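Local coordinates for protein proline dehydrogenase (Deinococcus radiodurans, PDB 4H6Q) that oxidises L-proline to delta-1-pyrroline-5-carboxylate with the help of FAD, passing the electrons to a quinone in the first step of proline breakdown to glutamate, at residues D80-I85 with A120-A125; Q150-V155 with D182-N187. All coordinates share one frame; numbering follows the deposited sequence.

Interaction 1 of 2, residues D80-I85 with A120-A125; sequences DVIKLI and ARRIIA
Ile123 sits among Val81, Ile82 and Ile85, at the point where two successive outer helices of the beta8-alpha8 (TIM) barrel, 71-90 and 115-129, pack side by side. The axes of the two segments run parallel to within 4° and lie 9.7 Å apart, and the backbones come nearest at Ile82 and Ile123. With chi1 at -67°, Ile123 CG2 stands anti to the backbone N and reaches the methyls Val81 CG1 and Ile85 CD1, each 3.9 Å away, while CG1 faces Ile82 CG1 at 4.2 Å and CD1 also lies against the Val81 side chain. Val81 and Ile85 both meet Ile123 at about a right angle. Cut back to an alanine here, the side chain would lose CG1, CG2 and CD1, which would probably open a gap between the helices and leave Val81 CG1 and Ile85 CD1 without the methyl they share. No hydrogen bond links the two segments; what they share is almost wholly apolar packing. Farther out, Val81 and Ile85 also rest on Val97 of strand 96-99, which seats helix 71-90 against the barrel wall. Toward the surface, Arg122 bends at chi3 (-58°) and reaches across to helix 71-90, where NH2 forms a salt bridge with Asp79; the same nitrogen hydrogen-bonds Asn119 of its own helix. The guanidinium meets the end of Ile82 obliquely, bringing Arg122 NH1 to 3.4 Å from Ile82 CD1.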
loop_
_atom_site.group_PDB
_atom_site.type_symbol
_atom_site.label_atom_id
_atom_site.label_comp_id
_atom_site.label_asym_id
_atom_site.label_seq_id
_atom_site.Cartn_x
_atom_site.Cartn_y
_atom_site.Cartn_z
ATOM N N ASP A 80 5.851 16.704 2.589
ATOM C CA ASP A 80 4.519 16.513 3.108
ATOM C C ASP A 80 4.272 15.143 3.705
ATOM O O ASP A 80 3.563 15.019 4.711
ATOM C CB ASP A 80 3.495 16.838 2.030
ATOM C CG ASP A 80 3.437 18.314 1.684
ATOM O OD1 ASP A 80 3.862 19.148 2.501
ATOM O OD2 ASP A 80 2.894 18.636 0.602
ATOM N N VAL A 81 4.919 14.121 3.165
ATOM C CA VAL A 81 4.881 12.787 3.793
ATOM C C VAL A 81 5.616 12.799 5.143
ATOM O O VAL A 81 5.121 12.212 6.121
ATOM C CB VAL A 81 5.463 11.700 2.859
ATOM C CG1 VAL A 81 5.510 10.350 3.559
ATOM C CG2 VAL A 81 4.634 11.599 1.556
ATOM N N ILE A 82 6.750 13.513 5.214
ATOM C CA ILE A 82 7.436 13.672 6.502
ATOM C C ILE A 82 6.551 14.409 7.498
ATOM O O ILE A 82 6.508 14.030 8.683
ATOM C CB ILE A 82 8.821 14.279 6.300
ATOM C CG1 ILE A 82 9.695 13.223 5.617
ATOM C CG2 ILE A 82 9.465 14.746 7.622
ATOM C CD1 ILE A 82 11.016 13.706 4.956
ATOM N N LYS A 83 5.826 15.462 7.073
ATOM C CA LYS A 83 4.908 16.167 7.984
ATOM C C LYS A 83 3.842 15.203 8.495
ATOM O O LYS A 83 3.446 15.234 9.675
ATOM C CB LYS A 83 4.226 17.349 7.277
ATOM C CG LYS A 83 5.156 18.498 7.012
ATOM C CD LYS A 83 4.404 19.621 6.298
ATOM C CE LYS A 83 5.362 20.719 5.810
ATOM N NZ LYS A 83 6.786 20.217 5.763
ATOM N N LEU A 84 3.360 14.315 7.643
ATOM C CA LEU A 84 2.389 13.301 8.059
ATOM C C LEU A 84 2.970 12.386 9.120
ATOM O O LEU A 84 2.320 12.078 10.120
ATOM C CB LEU A 84 1.988 12.506 6.819
ATOM C CG LEU A 84 1.196 11.228 7.082
ATOM C CD1 LEU A 84 -0.187 11.540 7.642
ATOM C CD2 LEU A 84 1.143 10.391 5.790
ATOM N N ILE A 85 4.180 11.884 8.885
ATOM C CA ILE A 85 4.825 10.988 9.859
ATOM C C ILE A 85 5.005 11.699 11.204
ATOM O O ILE A 85 4.769 11.105 12.276
ATOM C CB ILE A 85 6.191 10.495 9.300
ATOM C CG1 ILE A 85 5.963 9.562 8.113
ATOM C CG2 ILE A 85 7.040 9.846 10.367
ATOM C CD1 ILE A 85 7.230 9.372 7.247
ATOM N N ALA A 120 13.026 8.825 -0.739
ATOM C CA ALA A 120 12.591 7.661 0.052
ATOM C C ALA A 120 13.495 7.436 1.263
ATOM O O ALA A 120 13.011 7.068 2.349
ATOM C CB ALA A 120 12.545 6.399 -0.809
ATOM N N ARG A 121 14.790 7.667 1.116
ATOM C CA ARG A 121 15.694 7.567 2.262
ATOM C C ARG A 121 15.274 8.494 3.393
ATOM O O ARG A 121 15.282 8.106 4.576
ATOM C CB ARG A 121 17.131 7.903 1.844
ATOM C CG ARG A 121 17.826 6.776 1.100
ATOM C CD ARG A 121 19.153 7.265 0.564
ATOM N NE ARG A 121 19.897 6.145 0.006
ATOM C CZ ARG A 121 20.715 6.231 -1.031
ATOM N NH1 ARG A 121 20.868 7.386 -1.647
ATOM N NH2 ARG A 121 21.344 5.151 -1.471
ATOM N N ARG A 122 14.901 9.731 3.078
ATOM C CA ARG A 122 14.504 10.708 4.104
ATOM C C ARG A 122 13.205 10.282 4.782
ATOM O O ARG A 122 13.059 10.407 6.018
ATOM C CB ARG A 122 14.321 12.107 3.488
ATOM C CG ARG A 122 15.555 12.626 2.779
ATOM C CD ARG A 122 15.367 14.074 2.369
ATOM N NE ARG A 122 14.233 14.375 1.502
ATOM C CZ ARG A 122 13.196 15.154 1.864
ATOM N NH1 ARG A 122 13.098 15.664 3.081
ATOM N NH2 ARG A 122 12.282 15.447 1.003
ATOM N N ILE A 123 12.248 9.809 3.986
ATOM C CA ILE A 123 10.982 9.341 4.523
ATOM C C ILE A 123 11.180 8.124 5.449
ATOM O O ILE A 123 10.636 8.078 6.577
ATOM C CB ILE A 123 10.011 9.024 3.369
ATOM C CG1 ILE A 123 9.633 10.339 2.623
ATOM C CG2 ILE A 123 8.779 8.229 3.839
ATOM C CD1 ILE A 123 8.959 10.086 1.255
ATOM N N ILE A 124 11.941 7.136 4.981
ATOM C CA ILE A 124 12.111 5.918 5.767
ATOM C C ILE A 124 12.920 6.213 7.035
ATOM O O ILE A 124 12.605 5.681 8.112
ATOM C CB ILE A 124 12.778 4.802 4.943
ATOM C CG1 ILE A 124 11.926 4.442 3.726
ATOM C CG2 ILE A 124 13.052 3.554 5.853
ATOM C CD1 ILE A 124 12.716 3.682 2.663
ATOM N N ALA A 125 13.946 7.063 6.943
ATOM C CA ALA A 125 14.734 7.418 8.132
ATOM C C ALA A 125 13.821 8.026 9.202
ATOM O O ALA A 125 13.967 7.717 10.386
ATOM C CB ALA A 125 15.855 8.385 7.737
#

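Interaction 2 of 2, residues Q150-V155 with D182-N187; sequences QFRTLV and DDLRPN
Arg152 grips Asp183 end-on in a bidentate salt bridge: NH1 bonds OD2 at 2.8 Å and NH2 bonds OD1 at 3.0 Å. Both bonds are nearly straight, both oxygens accept through their syn lone pairs, and the guanidinium and carboxylate planes are only 4° apart. The bridge joins helix 144-158 of the barrel to the loop that leads from helix 174-180 into strand 188-191. Asp183 CG lies between its backbone N and carbonyl carbon (chi1 57°), which turns the carboxylate to the arginine. Leu184 covers one face of the guanidinium, its CD1 4.0 Å above the centre, while CD2 reaches Val155 CG1 at 3.9 Å. Deeper in, the Phe151 ring takes Pro186 CB at its edge, 3.7 Å from CZ, and has Val155 CG2, one turn on in its own helix, over one face near the margin of the ring. Phe151 also packs on Leu136 and Thr165 of the neighbouring strands, and Pro186 O accepts a hydrogen bond from His220. The contact thus grades from an ion pair on the outside to hydrocarbon within. Two parallel bonds fix the rotation of the guanidinium, and the leucine over its face probably shields the bridge from water on that side, strengthening the attraction between the charges.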
loop_
_atom_site.group_PDB
_atom_site.type_symbol
_atom_site.label_atom_id
_atom_site.label_comp_id
_atom_site.label_asym_id
_atom_site.label_seq_id
_atom_site.Cartn_x
_atom_site.Cartn_y
_atom_site.Cartn_z
ATOM N N GLN A 150 15.485 -0.570 -6.004
ATOM C CA GLN A 150 15.522 0.431 -4.944
ATOM C C GLN A 150 15.080 -0.172 -3.606
ATOM O O GLN A 150 15.670 0.132 -2.546
ATOM C CB GLN A 150 14.699 1.645 -5.319
ATOM C CG GLN A 150 15.274 2.418 -6.501
ATOM C CD GLN A 150 14.432 3.595 -6.961
ATOM O OE1 GLN A 150 13.215 3.599 -6.848
ATOM N NE2 GLN A 150 15.108 4.618 -7.489
ATOM N N PHE A 151 14.076 -1.056 -3.640
ATOM C CA PHE A 151 13.679 -1.793 -2.428
ATOM C C PHE A 151 14.852 -2.560 -1.819
ATOM O O PHE A 151 15.124 -2.446 -0.604
ATOM C CB PHE A 151 12.518 -2.733 -2.720
ATOM C CG PHE A 151 12.141 -3.574 -1.550
ATOM C CD1 PHE A 151 11.617 -2.987 -0.381
ATOM C CD2 PHE A 151 12.280 -4.952 -1.609
ATOM C CE1 PHE A 151 11.290 -3.777 0.714
ATOM C CE2 PHE A 151 11.935 -5.747 -0.500
ATOM C CZ PHE A 151 11.416 -5.162 0.662
ATOM N N ARG A 152 15.593 -3.305 -2.639
ATOM C CA ARG A 152 16.739 -4.064 -2.122
ATOM C C ARG A 152 17.779 -3.115 -1.524
ATOM O O ARG A 152 18.293 -3.364 -0.416
ATOM C CB ARG A 152 17.332 -4.915 -3.253
ATOM C CG ARG A 152 18.601 -5.649 -2.867
ATOM C CD ARG A 152 19.068 -6.620 -3.966
ATOM N NE ARG A 152 18.181 -7.777 -4.088
ATOM C CZ ARG A 152 18.243 -8.872 -3.328
ATOM N NH1 ARG A 152 19.167 -8.980 -2.363
ATOM N NH2 ARG A 152 17.384 -9.889 -3.524
ATOM N N THR A 153 18.079 -2.006 -2.216
ATOM C CA THR A 153 18.996 -1.014 -1.651
ATOM C C THR A 153 18.511 -0.495 -0.269
ATOM O O THR A 153 19.286 -0.400 0.693
ATOM C CB THR A 153 19.167 0.160 -2.624
ATOM O OG1 THR A 153 19.756 -0.336 -3.822
ATOM C CG2 THR A 153 20.024 1.295 -2.036
ATOM N N LEU A 154 17.230 -0.162 -0.183
ATOM C CA LEU A 154 16.682 0.453 1.007
ATOM C C LEU A 154 16.604 -0.537 2.163
ATOM O O LEU A 154 16.816 -0.145 3.335
ATOM C CB LEU A 154 15.308 1.086 0.738
ATOM C CG LEU A 154 15.421 2.305 -0.187
ATOM C CD1 LEU A 154 14.061 2.618 -0.819
ATOM C CD2 LEU A 154 16.004 3.536 0.565
ATOM N N VAL A 155 16.297 -1.801 1.887
ATOM C CA VAL A 155 16.356 -2.827 2.944
ATOM C C VAL A 155 17.777 -2.902 3.521
ATOM O O VAL A 155 17.976 -2.976 4.755
ATOM C CB VAL A 155 15.917 -4.221 2.423
ATOM C CG1 VAL A 155 16.281 -5.355 3.425
ATOM C CG2 VAL A 155 14.432 -4.231 2.158
ATOM N N ASP A 182 13.887 -13.458 -1.446
ATOM C CA ASP A 182 13.821 -14.209 -0.183
ATOM C C ASP A 182 15.001 -13.983 0.761
ATOM O O ASP A 182 14.847 -14.094 1.986
ATOM C CB ASP A 182 13.649 -15.719 -0.407
ATOM C CG ASP A 182 12.186 -16.153 -0.520
ATOM O OD1 ASP A 182 11.301 -15.481 0.025
ATOM O OD2 ASP A 182 11.908 -17.222 -1.119
ATOM N N ASP A 183 16.170 -13.652 0.223
ATOM C CA ASP A 183 17.347 -13.431 1.066
ATOM C C ASP A 183 17.183 -12.205 1.956
ATOM O O ASP A 183 17.845 -12.085 3.000
ATOM C CB ASP A 183 18.626 -13.278 0.212
ATOM C CG ASP A 183 18.495 -12.146 -0.800
ATOM O OD1 ASP A 183 17.613 -12.216 -1.695
ATOM O OD2 ASP A 183 19.248 -11.167 -0.692
ATOM N N LEU A 184 16.278 -11.309 1.569
ATOM C CA LEU A 184 16.044 -10.110 2.343
ATOM C C LEU A 184 15.024 -10.335 3.473
ATOM O O LEU A 184 14.789 -9.419 4.277
ATOM C CB LEU A 184 15.464 -8.986 1.421
ATOM C CG LEU A 184 16.431 -8.558 0.308
ATOM C CD1 LEU A 184 15.700 -7.543 -0.571
ATOM C CD2 LEU A 184 17.712 -7.950 0.816
ATOM N N ARG A 185 14.379 -11.517 3.506
ATOM C CA ARG A 185 13.262 -11.819 4.441
ATOM C C ARG A 185 12.234 -10.688 4.423
ATOM O O ARG A 185 11.874 -10.128 5.470
ATOM C CB ARG A 185 13.805 -12.033 5.897
ATOM C CG ARG A 185 15.010 -12.966 6.044
ATOM C CD ARG A 185 14.530 -14.375 5.901
ATOM N NE ARG A 185 13.278 -14.618 6.626
ATOM C CZ ARG A 185 13.146 -14.764 7.950
ATOM N NH1 ARG A 185 14.192 -14.677 8.769
ATOM N NH2 ARG A 185 11.931 -14.979 8.464
ATOM N N PRO A 186 11.743 -10.308 3.239
ATOM C CA PRO A 186 11.015 -9.032 3.138
ATOM C C PRO A 186 9.569 -9.081 3.526
ATOM O O PRO A 186 8.893 -10.135 3.355
ATOM C CB PRO A 186 11.115 -8.718 1.653
ATOM C CG PRO A 186 11.014 -10.115 1.024
ATOM C CD PRO A 186 11.834 -11.023 1.942
ATOM N N ASN A 187 9.075 -7.962 4.042
ATOM C CA ASN A 187 7.633 -7.731 4.249
ATOM C C ASN A 187 7.050 -7.351 2.875
ATOM O O ASN A 187 7.432 -6.309 2.310
ATOM C CB ASN A 187 7.512 -6.570 5.249
ATOM C CG ASN A 187 6.085 -6.180 5.561
ATOM O OD1 ASN A 187 5.307 -5.992 4.624
ATOM N ND2 ASN A 187 5.730 -6.031 6.822
#

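How the interactions relate
Both interactions lie on the outside of the parallel barrel, interaction 1 between two helices and interaction 2 between a helix and a loop, and they follow one another along the chain with centres 19 Å apart. Helices 115-129 and 144-158 join them directly: Leu154 CD1 of 150-155 packs 3.9 Å from Ile124 CD1 of 120-125, and Leu154 CD2 lies 3.8 Å from Arg121 CG. Arg121 adds a salt bridge to Glu157 farther along the second helix. Neither contact lines the active site. In interaction 1 the Val81 side chain is about 13 Å from the bound tetrahydrofuroic acid and about 9 Å from that of substrate-binding Lys100; in interaction 2 Asn187, two residues ahead of FAD-binding Arg189, has its side chain about 11 Å from FAD.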